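Local coordinates for protein aminotransferase, class III (Thermomicrobium roseum, PDB 6IO1) that acts as a thermostable (S)-enantioselective omega-transaminase, probably moving amino groups between substrates with the help of pyridoxal 5'-phosphate, at residues B[108-112]-B[281-287]; B[160-166]-B[177-183]; B[344-350]-B[427-431]. One frame throughout, in Å; residues are numbered along the deposited sequence.

How the interactions relate
Following the chain from its N terminus, 108-112 comes first, and its partner 281-287 closes a long loop of 168 intervening residues as interaction 1. Nested inside that loop, interaction 2 closes a short one of only ten residues between 160-166 and 177-183. Both contacts reach the same seven-stranded mixed sheet: interaction 1 at the loop leading into strand 112-118 and at strand 284-287, interaction 2 at strand 181-184 on the other margin. Interaction 3 follows in series, joining the start of helix 346-361 to the loop before the C-terminal helix 432-450. It lies across the chain's centre from interaction 2, their own centres being about 34 Å apart.

Interaction 1: residues B[108-112]-B[281-287]; sequences FPGPL and QPDIVTF
Phe108 and Val285 approach from opposite directions, and the valine methyl CG1 lies over one face of the phenyl ring in a CH-pi contact, 4.2 Å from the ring centroid and displaced toward the rim. The second methyl, CG2, reaches ring atom CE1 of Phe108 at 3.8 Å. A branched residue suits this strand position because its two methyls can both meet the same ring. Phe287 joins them: its ring is inclined by 36° to that of Phe108, and Phe287 CD1 is 3.8 Å from Phe108 CZ. Phe273 stacks on Phe108 as well.

Farther along, Leu112 sets its CD2 methyl against two backbone oxygens, 3.4 Å from Pro282 O and nearly as close to Asp283 O, while its CD1 meets the Pro282 ring. Gln281 ties the two loops together. With CG anti to its nitrogen (chi1 178°) and a bend at chi2, its amide reaches back to the loop, and Gln281 NE2 donates to Pro109 O at 2.9 Å along a nearly straight bond (169°). The acceptor lies in the amide plane, although the nitrogen stands above the carbonyl plane. Gly110 suits the adjoining loop position, having a positive phi and bringing no side chain toward that amide. Strand 284-287 belongs to the central sheet of the large domain typical of fold-type I PLP enzymes, and it leads to Lys289 in the cofactor pocket.

Interaction 2: residues B[160-166]-B[177-183]; sequences GALSATG and RPPGFIH
Ser163 and Phe181 meet where the last turn of helix 159-164 runs beside strand 181-184, in nearly the same direction: the short axes of 160-164 and 181-183 make an angle of 22° and come within 8.9 Å of each other. Strand 146-150 leads into this helix and pairs in parallel with strand 181-184, a beta-alpha-beta crossover at the margin of the sheet.

The centre of the contact is a small residue on a flat one. Ser163 CB sits above the middle of the Phe181 ring, 3.4 Å from its centroid, a CH-pi contact that a slim side chain permits at such close range. The ring also reaches along the helix, its CE2 lying 3.8 Å from Ala164 CB, while Gly160, which brings no side chain, lets Phe181 CZ come near its backbone. The serine hydroxyl sits beside the backbone N (chi1 -64°), which points it at the loop: Ser163 OG donates to Pro178 O at 3.1 Å, in the carbonyl plane and on a lone pair. Arg177 crosses Leu162 at about a right angle, and its guanidinium makes a cation-pi contact with Trp171. Leu162 and Pro178 also pack against the second subunit.

At the helix end, His183 NE2 is shared between two carbonyls in weak, bent bonds, to Ser163 O at 2.8 Å and to Thr165 O at 3.2 Å. Both bonds need a proton on NE2, and the partial negative charge of a helix C terminus would probably favour it there, so the imidazole serves as a donor that ties strand to helix.

Interaction 3: residues B[344-350]-B[427-431]; sequences ERLWENA and PLTIS
The carboxamide of Asn349 and the backbone carbonyls of Leu428 and Ile430 bring the two segments together, with both acceptor oxygens close to the amide plane. A separate cluster of flat groups lies within 344-350: the indole of Trp347 stands edge-on to the Arg345 guanidinium, CZ2 over the centre of one face; Arg345 CA lies over one indole face, toward the rim, and Arg345 NH1 in plane at its edge; Glu348 OE2 takes the guanidinium edge in a salt bridge. The setting is a helix-to-helix junction: Arg345, with positive phi, ends helix 328-344 in a Schellman motif, and helix 346-361 begins at once. Facing it is a type I turn from Pro427 to Ile430, just before helix 432-450, for which Ser431 is the N-cap.

Apolar packing backs the polar link. Leu346 CB meets Leu428 CD1 at 3.8 Å, the two side chains crossing at about a right angle, and Ala350 is small enough for Leu428 to lie against the helix. Thr429 runs alongside Leu346, its methyl CG2 coming within 3.7 Å of Leu346 CD2. The carboxylate of nearby Glu344 bridges to Arg69.

Asparagine suits its place because one NH2 can serve two carbonyls of a turn. With CG anti to the backbone N (chi1 -167°), Asn349 ND2 gives a short 2.6 Å bond to Leu428 O, straight at 175°, and another of 3.0 Å to Ile430 O, entering from above that carbonyl's plane.

Interaction 1: residues B[108-112]-B[281-287]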
# COMPACT_ATOMS: atom_id res chain seq x y z
N PHE B 108 -0.20 8.55 -21.26
CA PHE B 108 -0.93 7.32 -21.54
C PHE B 108 -1.81 7.51 -22.78
O PHE B 108 -2.61 8.44 -22.82
CB PHE B 108 -1.79 6.91 -20.34
CG PHE B 108 -1.03 6.12 -19.30
CD1 PHE B 108 -0.64 4.81 -19.56
CD2 PHE B 108 -0.73 6.68 -18.07
CE1 PHE B 108 0.05 4.08 -18.60
CE2 PHE B 108 -0.04 5.95 -17.12
CZ PHE B 108 0.35 4.66 -17.38
N PRO B 109 -1.68 6.65 -23.79
CA PRO B 109 -2.40 6.88 -25.05
C PRO B 109 -3.91 6.80 -24.88
O PRO B 109 -4.43 6.06 -24.04
CB PRO B 109 -1.88 5.76 -25.96
CG PRO B 109 -0.61 5.30 -25.34
CD PRO B 109 -0.77 5.50 -23.86
N GLY B 110 -4.61 7.57 -25.71
CA GLY B 110 -6.05 7.53 -25.78
C GLY B 110 -6.74 8.15 -24.59
O GLY B 110 -6.17 8.96 -23.85
N PRO B 111 -8.00 7.75 -24.37
CA PRO B 111 -8.80 8.40 -23.32
C PRO B 111 -8.48 7.91 -21.92
O PRO B 111 -9.29 8.09 -21.00
CB PRO B 111 -10.24 8.06 -23.72
CG PRO B 111 -10.14 6.85 -24.58
CD PRO B 111 -8.74 6.70 -25.09
N LEU B 112 -7.30 7.31 -21.73
CA LEU B 112 -6.83 6.96 -20.39
C LEU B 112 -6.39 8.26 -19.72
O LEU B 112 -5.20 8.61 -19.68
CB LEU B 112 -5.70 5.94 -20.45
CG LEU B 112 -6.07 4.50 -20.79
CD1 LEU B 112 -4.81 3.69 -21.05
CD2 LEU B 112 -6.89 3.87 -19.68
N GLN B 281 -5.26 -1.20 -26.14
CA GLN B 281 -5.79 0.00 -25.48
C GLN B 281 -6.67 -0.43 -24.32
O GLN B 281 -7.87 -0.72 -24.52
CB GLN B 281 -6.57 0.87 -26.46
CG GLN B 281 -7.20 2.11 -25.84
CD GLN B 281 -6.19 3.19 -25.52
OE1 GLN B 281 -5.09 3.21 -26.08
NE2 GLN B 281 -6.54 4.08 -24.60
N PRO B 282 -6.14 -0.50 -23.11
CA PRO B 282 -6.94 -0.98 -21.98
C PRO B 282 -7.94 0.05 -21.49
O PRO B 282 -7.75 1.26 -21.65
CB PRO B 282 -5.88 -1.27 -20.90
CG PRO B 282 -4.78 -0.32 -21.21
CD PRO B 282 -4.76 -0.16 -22.71
N ASP B 283 -9.01 -0.45 -20.88
CA ASP B 283 -9.95 0.43 -20.20
C ASP B 283 -9.36 0.94 -18.89
O ASP B 283 -9.65 2.07 -18.48
CB ASP B 283 -11.27 -0.30 -19.95
CG ASP B 283 -11.81 -0.97 -21.20
OD1 ASP B 283 -12.30 -0.25 -22.09
OD2 ASP B 283 -11.75 -2.21 -21.28
N ILE B 284 -8.55 0.12 -18.23
CA ILE B 284 -7.91 0.48 -16.97
C ILE B 284 -6.45 0.04 -17.04
O ILE B 284 -6.14 -1.04 -17.56
CB ILE B 284 -8.61 -0.17 -15.76
CG1 ILE B 284 -10.09 0.23 -15.71
CG2 ILE B 284 -7.92 0.21 -14.46
CD1 ILE B 284 -10.89 -0.54 -14.69
N VAL B 285 -5.56 0.88 -16.53
CA VAL B 285 -4.14 0.58 -16.45
C VAL B 285 -3.68 0.80 -15.02
O VAL B 285 -4.12 1.74 -14.35
CB VAL B 285 -3.31 1.43 -17.44
CG1 VAL B 285 -3.47 2.92 -17.15
CG2 VAL B 285 -1.86 1.03 -17.37
N THR B 286 -2.81 -0.08 -14.53
CA THR B 286 -2.22 0.06 -13.21
C THR B 286 -0.72 0.21 -13.35
O THR B 286 -0.10 -0.44 -14.20
CB THR B 286 -2.55 -1.15 -12.32
OG1 THR B 286 -1.95 -2.33 -12.86
CG2 THR B 286 -4.05 -1.35 -12.23
N PHE B 287 -0.13 1.06 -12.51
CA PHE B 287 1.30 1.33 -12.61
C PHE B 287 1.88 1.53 -11.22
O PHE B 287 1.17 1.84 -10.26
CB PHE B 287 1.59 2.55 -13.49
CG PHE B 287 0.74 3.75 -13.18
CD1 PHE B 287 -0.51 3.90 -13.76
CD2 PHE B 287 1.19 4.73 -12.31
CE1 PHE B 287 -1.29 5.00 -13.48
CE2 PHE B 287 0.41 5.83 -12.02
CZ PHE B 287 -0.83 5.97 -12.61

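Interaction 2: residues B[160-166]-B[177-183]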
# COMPACT_ATOMS: atom_id res chain seq x y z
N GLY B 160 -7.73 -8.35 -3.27
CA GLY B 160 -8.07 -9.03 -4.51
C GLY B 160 -6.87 -9.35 -5.38
O GLY B 160 -6.88 -10.33 -6.12
N ALA B 161 -5.82 -8.52 -5.31
CA ALA B 161 -4.61 -8.78 -6.07
C ALA B 161 -4.06 -10.18 -5.77
O ALA B 161 -3.66 -10.90 -6.69
CB ALA B 161 -3.55 -7.72 -5.78
N LEU B 162 -4.10 -10.58 -4.50
CA LEU B 162 -3.65 -11.92 -4.13
C LEU B 162 -4.43 -12.98 -4.89
O LEU B 162 -3.86 -13.97 -5.35
CB LEU B 162 -3.77 -12.12 -2.62
CG LEU B 162 -3.45 -13.51 -2.05
CD1 LEU B 162 -2.06 -14.00 -2.46
CD2 LEU B 162 -3.58 -13.51 -0.53
N SER B 163 -5.75 -12.79 -5.02
CA SER B 163 -6.54 -13.72 -5.83
C SER B 163 -6.18 -13.61 -7.31
O SER B 163 -6.13 -14.63 -8.01
CB SER B 163 -8.03 -13.46 -5.62
OG SER B 163 -8.41 -13.72 -4.28
N ALA B 164 -5.94 -12.39 -7.79
CA ALA B 164 -5.59 -12.21 -9.20
C ALA B 164 -4.29 -12.91 -9.55
O ALA B 164 -4.13 -13.45 -10.65
CB ALA B 164 -5.50 -10.72 -9.53
N THR B 165 -3.33 -12.91 -8.62
CA THR B 165 -2.06 -13.59 -8.84
C THR B 165 -2.28 -15.08 -9.10
O THR B 165 -3.08 -15.73 -8.43
CB THR B 165 -1.15 -13.40 -7.62
OG1 THR B 165 -0.69 -12.05 -7.58
CG2 THR B 165 0.04 -14.34 -7.66
N GLY B 166 -1.56 -15.61 -10.09
CA GLY B 166 -1.71 -16.99 -10.50
C GLY B 166 -0.62 -17.95 -10.07
O GLY B 166 -0.58 -19.08 -10.58
N ARG B 177 -9.28 -16.73 0.37
CA ARG B 177 -9.04 -15.54 -0.49
C ARG B 177 -10.38 -15.02 -1.02
O ARG B 177 -11.36 -15.78 -0.99
CB ARG B 177 -8.11 -15.89 -1.65
CG ARG B 177 -6.76 -16.46 -1.22
CD ARG B 177 -5.89 -16.81 -2.41
NE ARG B 177 -6.56 -17.73 -3.33
CZ ARG B 177 -6.53 -19.05 -3.23
NH1 ARG B 177 -7.16 -19.80 -4.11
NH2 ARG B 177 -5.86 -19.62 -2.24
N PRO B 178 -10.48 -13.74 -1.45
CA PRO B 178 -11.75 -13.19 -1.93
C PRO B 178 -12.26 -13.97 -3.15
O PRO B 178 -11.47 -14.26 -4.04
CB PRO B 178 -11.39 -11.76 -2.36
CG PRO B 178 -10.13 -11.44 -1.57
CD PRO B 178 -9.39 -12.76 -1.48
N PRO B 179 -13.56 -14.32 -3.20
CA PRO B 179 -14.13 -15.08 -4.32
C PRO B 179 -14.40 -14.23 -5.57
O PRO B 179 -14.54 -13.03 -5.45
CB PRO B 179 -15.46 -15.58 -3.74
CG PRO B 179 -15.87 -14.50 -2.77
CD PRO B 179 -14.56 -14.01 -2.18
N GLY B 180 -14.45 -14.88 -6.74
CA GLY B 180 -14.74 -14.22 -7.99
C GLY B 180 -13.60 -14.15 -8.98
O GLY B 180 -13.68 -13.37 -9.93
N PHE B 181 -12.53 -14.92 -8.79
CA PHE B 181 -11.38 -14.87 -9.68
C PHE B 181 -11.25 -16.18 -10.44
O PHE B 181 -11.31 -17.26 -9.84
CB PHE B 181 -10.10 -14.57 -8.89
CG PHE B 181 -10.04 -13.16 -8.36
CD1 PHE B 181 -10.87 -12.76 -7.32
CD2 PHE B 181 -9.17 -12.23 -8.91
CE1 PHE B 181 -10.82 -11.46 -6.84
CE2 PHE B 181 -9.12 -10.94 -8.43
CZ PHE B 181 -9.95 -10.55 -7.39
N ILE B 182 -11.06 -16.08 -11.75
CA ILE B 182 -10.92 -17.23 -12.63
C ILE B 182 -9.55 -17.15 -13.29
O ILE B 182 -9.18 -16.10 -13.82
CB ILE B 182 -12.04 -17.27 -13.69
CG1 ILE B 182 -13.40 -17.32 -13.01
CG2 ILE B 182 -11.85 -18.45 -14.63
CD1 ILE B 182 -14.51 -16.68 -13.80
N HIS B 183 -8.82 -18.25 -13.25
CA HIS B 183 -7.44 -18.28 -13.73
C HIS B 183 -7.36 -19.03 -15.05
O HIS B 183 -7.79 -20.19 -15.14
CB HIS B 183 -6.52 -18.90 -12.68
CG HIS B 183 -6.34 -18.04 -11.47
ND1 HIS B 183 -7.14 -18.16 -10.35
CD2 HIS B 183 -5.50 -17.01 -11.23
CE1 HIS B 183 -6.77 -17.26 -9.46
NE2 HIS B 183 -5.78 -16.55 -9.97

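Interaction 3: residues B[344-350]-B[427-431]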
# COMPACT_ATOMS: atom_id res chain seq x y z
N GLU B 344 16.09 11.83 -21.41
CA GLU B 344 17.12 10.88 -21.79
C GLU B 344 16.58 9.76 -22.67
O GLU B 344 17.37 8.96 -23.17
CB GLU B 344 17.79 10.31 -20.54
CG GLU B 344 18.46 11.37 -19.68
CD GLU B 344 19.21 10.80 -18.49
OE1 GLU B 344 19.27 9.56 -18.37
OE2 GLU B 344 19.74 11.59 -17.69
N ARG B 345 15.26 9.71 -22.87
CA ARG B 345 14.63 8.73 -23.75
C ARG B 345 15.10 7.31 -23.42
O ARG B 345 15.53 6.55 -24.29
CB ARG B 345 14.88 9.10 -25.21
CG ARG B 345 14.26 10.44 -25.61
CD ARG B 345 14.42 10.70 -27.09
NE ARG B 345 13.36 10.01 -27.82
CZ ARG B 345 12.08 10.35 -27.81
NH1 ARG B 345 11.22 9.62 -28.50
NH2 ARG B 345 11.65 11.41 -27.13
N LEU B 346 14.97 6.96 -22.14
CA LEU B 346 15.51 5.70 -21.56
C LEU B 346 14.91 4.46 -22.24
O LEU B 346 15.56 3.40 -22.18
CB LEU B 346 15.28 5.69 -20.04
CG LEU B 346 16.11 6.70 -19.26
CD1 LEU B 346 15.95 6.49 -17.76
CD2 LEU B 346 17.58 6.62 -19.65
N TRP B 347 13.72 4.58 -22.82
CA TRP B 347 13.11 3.41 -23.50
C TRP B 347 14.04 2.95 -24.63
O TRP B 347 14.06 1.74 -24.92
CB TRP B 347 11.69 3.72 -24.00
CG TRP B 347 11.60 4.95 -24.85
CD1 TRP B 347 11.79 5.03 -26.20
CD2 TRP B 347 11.28 6.28 -24.41
NE1 TRP B 347 11.61 6.32 -26.62
CE2 TRP B 347 11.31 7.11 -25.55
CE3 TRP B 347 10.99 6.85 -23.16
CZ2 TRP B 347 11.04 8.48 -25.48
CZ3 TRP B 347 10.73 8.20 -23.10
CH2 TRP B 347 10.76 9.00 -24.24
N GLU B 348 14.73 3.89 -25.29
CA GLU B 348 15.62 3.55 -26.39
C GLU B 348 16.81 2.73 -25.90
O GLU B 348 17.15 1.69 -26.48
CB GLU B 348 16.10 4.82 -27.09
CG GLU B 348 15.01 5.61 -27.78
CD GLU B 348 15.54 6.85 -28.47
OE1 GLU B 348 16.76 7.12 -28.36
OE2 GLU B 348 14.75 7.56 -29.12
N ASN B 349 17.45 3.18 -24.82
CA ASN B 349 18.54 2.40 -24.24
C ASN B 349 18.04 1.09 -23.69
O ASN B 349 18.75 0.09 -23.72
CB ASN B 349 19.26 3.19 -23.15
CG ASN B 349 20.58 2.54 -22.75
OD1 ASN B 349 21.51 2.45 -23.54
ND2 ASN B 349 20.64 2.07 -21.50
N ALA B 350 16.81 1.06 -23.16
CA ALA B 350 16.24 -0.20 -22.71
C ALA B 350 16.13 -1.19 -23.86
O ALA B 350 16.55 -2.34 -23.73
CB ALA B 350 14.87 0.04 -22.07
N PRO B 427 18.79 -1.39 -14.45
CA PRO B 427 18.34 -0.00 -14.64
C PRO B 427 18.40 0.37 -16.13
O PRO B 427 19.34 -0.03 -16.80
CB PRO B 427 19.37 0.82 -13.86
CG PRO B 427 19.93 -0.15 -12.84
CD PRO B 427 19.95 -1.48 -13.56
N LEU B 428 17.41 1.13 -16.59
CA LEU B 428 17.30 1.48 -18.01
C LEU B 428 18.53 2.19 -18.55
O LEU B 428 18.66 2.32 -19.77
CB LEU B 428 16.06 2.35 -18.24
CG LEU B 428 14.71 1.89 -17.70
CD1 LEU B 428 13.58 2.72 -18.30
CD2 LEU B 428 14.47 0.41 -17.96
N THR B 429 19.43 2.66 -17.68
CA THR B 429 20.62 3.39 -18.10
C THR B 429 21.83 2.49 -18.33
O THR B 429 22.92 3.01 -18.60
CB THR B 429 20.97 4.45 -17.05
OG1 THR B 429 21.20 3.82 -15.78
CG2 THR B 429 19.84 5.45 -16.90
N ILE B 430 21.67 1.17 -18.22
CA ILE B 430 22.82 0.27 -18.26
C ILE B 430 23.54 0.40 -19.60
O ILE B 430 22.93 0.39 -20.67
CB ILE B 430 22.37 -1.18 -17.98
CG1 ILE B 430 23.59 -2.08 -17.80
CG2 ILE B 430 21.46 -1.71 -19.08
CD1 ILE B 430 23.27 -3.41 -17.14
N SER B 431 24.85 0.56 -19.52
CA SER B 431 25.70 0.66 -20.70
C SER B 431 26.15 -0.72 -21.19
O SER B 431 25.88 -1.75 -20.57
CB SER B 431 26.93 1.51 -20.40
OG SER B 431 27.87 0.79 -19.60